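Formimidoylglutamase (Bacillus subtilis, PDB 3M1R) hydrolyses N-formimidoyl-L-glutamate to L-glutamate and formamide, a manganese-dependent step of histidine degradation carried out by a member of the arginase family. Local coordinates at residues M111-S116 against A139-K144. Numbering follows the deposited sequence.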
HETATM    1  N   MSE D 111      16.651 -32.576  10.229  1.00 51.95           N
HETATM    2  CA  MSE D 111      15.587 -33.420   9.729  1.00 52.73           C
HETATM    3  C   MSE D 111      15.952 -34.896   9.931  1.00 53.64           C
HETATM    4  O   MSE D 111      15.134 -35.703  10.376  1.00 51.41           O
HETATM    5  CB  MSE D 111      15.386 -33.116   8.246  1.00 60.68           C
HETATM    6  CG  MSE D 111      13.952 -33.136   7.768  1.00 72.56           C
HETATM    7 SE   MSE D 111      12.889 -31.651   8.432  0.89 64.66          SE
HETATM    8  CE  MSE D 111      11.137 -32.416   8.084  1.00134.68           C
ATOM      9  N   HIS D 112      17.192 -35.243   9.606  1.00 52.69           N
ATOM     10  CA  HIS D 112      17.637 -36.615   9.745  1.00 54.10           C
ATOM     11  C   HIS D 112      17.635 -37.042  11.209  1.00 60.64           C
ATOM     12  O   HIS D 112      17.048 -38.059  11.557  1.00 55.34           O
ATOM     13  CB  HIS D 112      19.029 -36.820   9.140  1.00 49.61           C
ATOM     14  CG  HIS D 112      19.524 -38.233   9.243  1.00 55.75           C
ATOM     15  ND1 HIS D 112      19.319 -39.167   8.249  1.00 60.74           N
ATOM     16  CD2 HIS D 112      20.218 -38.866  10.217  1.00 60.97           C
ATOM     17  CE1 HIS D 112      19.868 -40.315   8.606  1.00 63.27           C
ATOM     18  NE2 HIS D 112      20.420 -40.161   9.797  1.00 63.59           N
ATOM     19  N   ALA D 113      18.289 -36.265  12.063  1.00 61.73           N
ATOM     20  CA  ALA D 113      18.323 -36.583  13.485  1.00 61.01           C
ATOM     21  C   ALA D 113      16.902 -36.725  14.035  1.00 60.29           C
ATOM     22  O   ALA D 113      16.592 -37.694  14.728  1.00 66.69           O
ATOM     23  CB  ALA D 113      19.096 -35.519  14.256  1.00 56.45           C
ATOM     24  N   LEU D 114      16.046 -35.761  13.702  1.00 57.25           N
ATOM     25  CA  LEU D 114      14.664 -35.724  14.181  1.00 53.55           C
ATOM     26  C   LEU D 114      13.851 -36.956  13.775  1.00 50.17           C
ATOM     27  O   LEU D 114      13.200 -37.570  14.614  1.00 50.52           O
ATOM     28  CB  LEU D 114      13.970 -34.459  13.677  1.00 49.92           C
ATOM     29  CG  LEU D 114      13.551 -33.366  14.660  1.00 51.24           C
ATOM     30  CD1 LEU D 114      14.253 -33.483  15.992  1.00 51.51           C
ATOM     31  CD2 LEU D 114      13.759 -31.973  14.046  1.00 46.07           C
ATOM     32  N   LEU D 115      13.878 -37.301  12.490  1.00 50.90           N
ATOM     33  CA  LEU D 115      13.158 -38.469  11.986  1.00 52.35           C
ATOM     34  C   LEU D 115      13.637 -39.746  12.678  1.00 61.62           C
ATOM     35  O   LEU D 115      12.839 -40.616  13.026  1.00 64.87           O
ATOM     36  CB  LEU D 115      13.359 -38.629  10.479  1.00 56.93           C
ATOM     37  CG  LEU D 115      12.375 -38.069   9.439  1.00 54.65           C
ATOM     38  CD1 LEU D 115      11.142 -37.452  10.070  1.00 54.15           C
ATOM     39  CD2 LEU D 115      13.065 -37.093   8.492  1.00 49.10           C
ATOM     40  N   SER D 116      14.947 -39.850  12.863  1.00 60.71           N
ATOM     41  CA  SER D 116      15.535 -41.044  13.436  1.00 69.88           C
ATOM     42  C   SER D 116      15.176 -41.140  14.910  1.00 71.12           C
ATOM     43  O   SER D 116      14.700 -42.169  15.368  1.00 66.68           O
ATOM     44  CB  SER D 116      17.054 -41.037  13.253  1.00 74.90           C
ATOM     45  OG  SER D 116      17.396 -40.906  11.884  1.00 77.76           O
ATOM     46  N   ALA D 139      16.290 -36.346   3.542  1.00 57.55           N
ATOM     47  CA  ALA D 139      16.225 -36.834   4.914  1.00 55.84           C
ATOM     48  C   ALA D 139      15.152 -37.895   5.016  1.00 52.46           C
ATOM     49  O   ALA D 139      15.363 -38.941   5.614  1.00 55.52           O
ATOM     50  CB  ALA D 139      15.934 -35.701   5.873  1.00 53.01           C
ATOM     51  N   ILE D 140      13.995 -37.626   4.425  1.00 53.64           N
ATOM     52  CA  ILE D 140      12.940 -38.625   4.377  1.00 54.42           C
ATOM     53  C   ILE D 140      13.485 -39.881   3.724  1.00 52.82           C
ATOM     54  O   ILE D 140      13.461 -40.958   4.311  1.00 60.90           O
ATOM     55  CB  ILE D 140      11.733 -38.146   3.561  1.00 55.43           C
ATOM     56  CG1 ILE D 140      11.043 -36.966   4.246  1.00 53.96           C
ATOM     57  CG2 ILE D 140      10.762 -39.288   3.334  1.00 52.99           C
ATOM     58  CD1 ILE D 140      10.569 -37.257   5.630  1.00 61.08           C
ATOM     59  N   ALA D 141      13.993 -39.734   2.506  1.00 49.86           N
ATOM     60  CA  ALA D 141      14.472 -40.875   1.727  1.00 51.71           C
ATOM     61  C   ALA D 141      15.525 -41.694   2.454  1.00 59.65           C
ATOM     62  O   ALA D 141      15.531 -42.925   2.382  1.00 60.24           O
ATOM     63  CB  ALA D 141      15.006 -40.424   0.386  1.00 47.27           C
ATOM     64  N   GLN D 142      16.431 -41.023   3.150  1.00 62.87           N
ATOM     65  CA  GLN D 142      17.530 -41.755   3.766  1.00 66.50           C
ATOM     66  C   GLN D 142      17.278 -42.121   5.222  1.00 69.81           C
ATOM     67  O   GLN D 142      18.179 -42.588   5.911  1.00 72.03           O
ATOM     68  CB  GLN D 142      18.828 -40.977   3.635  1.00 67.39           C
ATOM     69  CG  GLN D 142      19.266 -40.752   2.207  1.00 70.93           C
ATOM     70  CD  GLN D 142      20.513 -39.915   2.152  1.00 79.03           C
ATOM     71  OE1 GLN D 142      20.955 -39.384   3.174  1.00 81.75           O
ATOM     72  NE2 GLN D 142      21.096 -39.788   0.966  1.00 80.41           N
ATOM     73  N   THR D 143      16.057 -41.902   5.692  1.00 68.79           N
ATOM     74  CA  THR D 143      15.703 -42.304   7.045  1.00 70.92           C
ATOM     75  C   THR D 143      14.509 -43.245   7.005  1.00 70.61           C
ATOM     76  O   THR D 143      14.336 -44.077   7.884  1.00 71.61           O
ATOM     77  CB  THR D 143      15.370 -41.086   7.928  1.00 69.28           C
ATOM     78  OG1 THR D 143      16.438 -40.137   7.853  1.00 68.07           O
ATOM     79  CG2 THR D 143      15.212 -41.507   9.365  1.00 72.36           C
ATOM     80  N   LYS D 144      13.691 -43.114   5.967  1.00 66.20           N
ATOM     81  CA  LYS D 144      12.446 -43.862   5.885  1.00 60.46           C
ATOM     82  C   LYS D 144      12.527 -45.010   4.890  1.00 64.56           C
ATOM     83  O   LYS D 144      12.174 -46.147   5.211  1.00 66.56           O
ATOM     84  CB  LYS D 144      11.300 -42.924   5.530  1.00 56.81           C
ATOM     85  CG  LYS D 144      10.977 -41.921   6.631  1.00 54.28           C
ATOM     86  CD  LYS D 144      10.584 -42.645   7.920  1.00 63.24           C
ATOM     87  CE  LYS D 144      10.286 -41.670   9.042  1.00 67.35           C
ATOM     88  NZ  LYS D 144      10.025 -42.364  10.331  1.00 67.95           N
TER
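Thr143 packs its methyl against Leu115, CG2 lying 3.6 Å from Leu115 CB, where the turn just after helix 133-141 lies against helix 100-117 in the arginase-type alpha/beta fold, beside the parallel sheet. The same methyl touches the hydroxyl of Ser116, with CG2 to OG at 3.4 Å. On its other branch Thr143 OG1 comes up obliquely to the His112 ring, 3.1 Å from ND1; the ring reaches across because CG stands trans to the backbone N (chi1 -179°). Its CE1 edge also faces Gln142 O, near the ring plane.

Deeper in, Ala139 permits close approach: its CB sits 3.6 Å from CB of Met111, which is modelled as selenomethionine. Leu115 CD2 meets Ile140 CD1 at 3.8 Å, while the Lys144 side chain crosses that of Leu115 at about a right angle, its CE nearest Leu115 CG. Beyond this layer, Met111 and Leu115 rest on Trp121 of strand 121-127, and Ile140 on Phe241 of strand 239-245, so both helices are seated on the central sheet.

Local bonds position the polar groups. Thr143 OG1 donates to Ala139 O at 2.8 Å, tying the residues after the helix back to its last turn. An alanine at Thr143, lacking OG1 and CG2, is likely to let the turn after the helix come away from Ala139 O and to open a gap beside Leu115 CB. Within helix 100-117, Ser116 OG lies above one face of the His112 ring, offset toward its rim, and donates to His112 O from above the carbonyl plane, an oxygen that also accepts from Ser116 N.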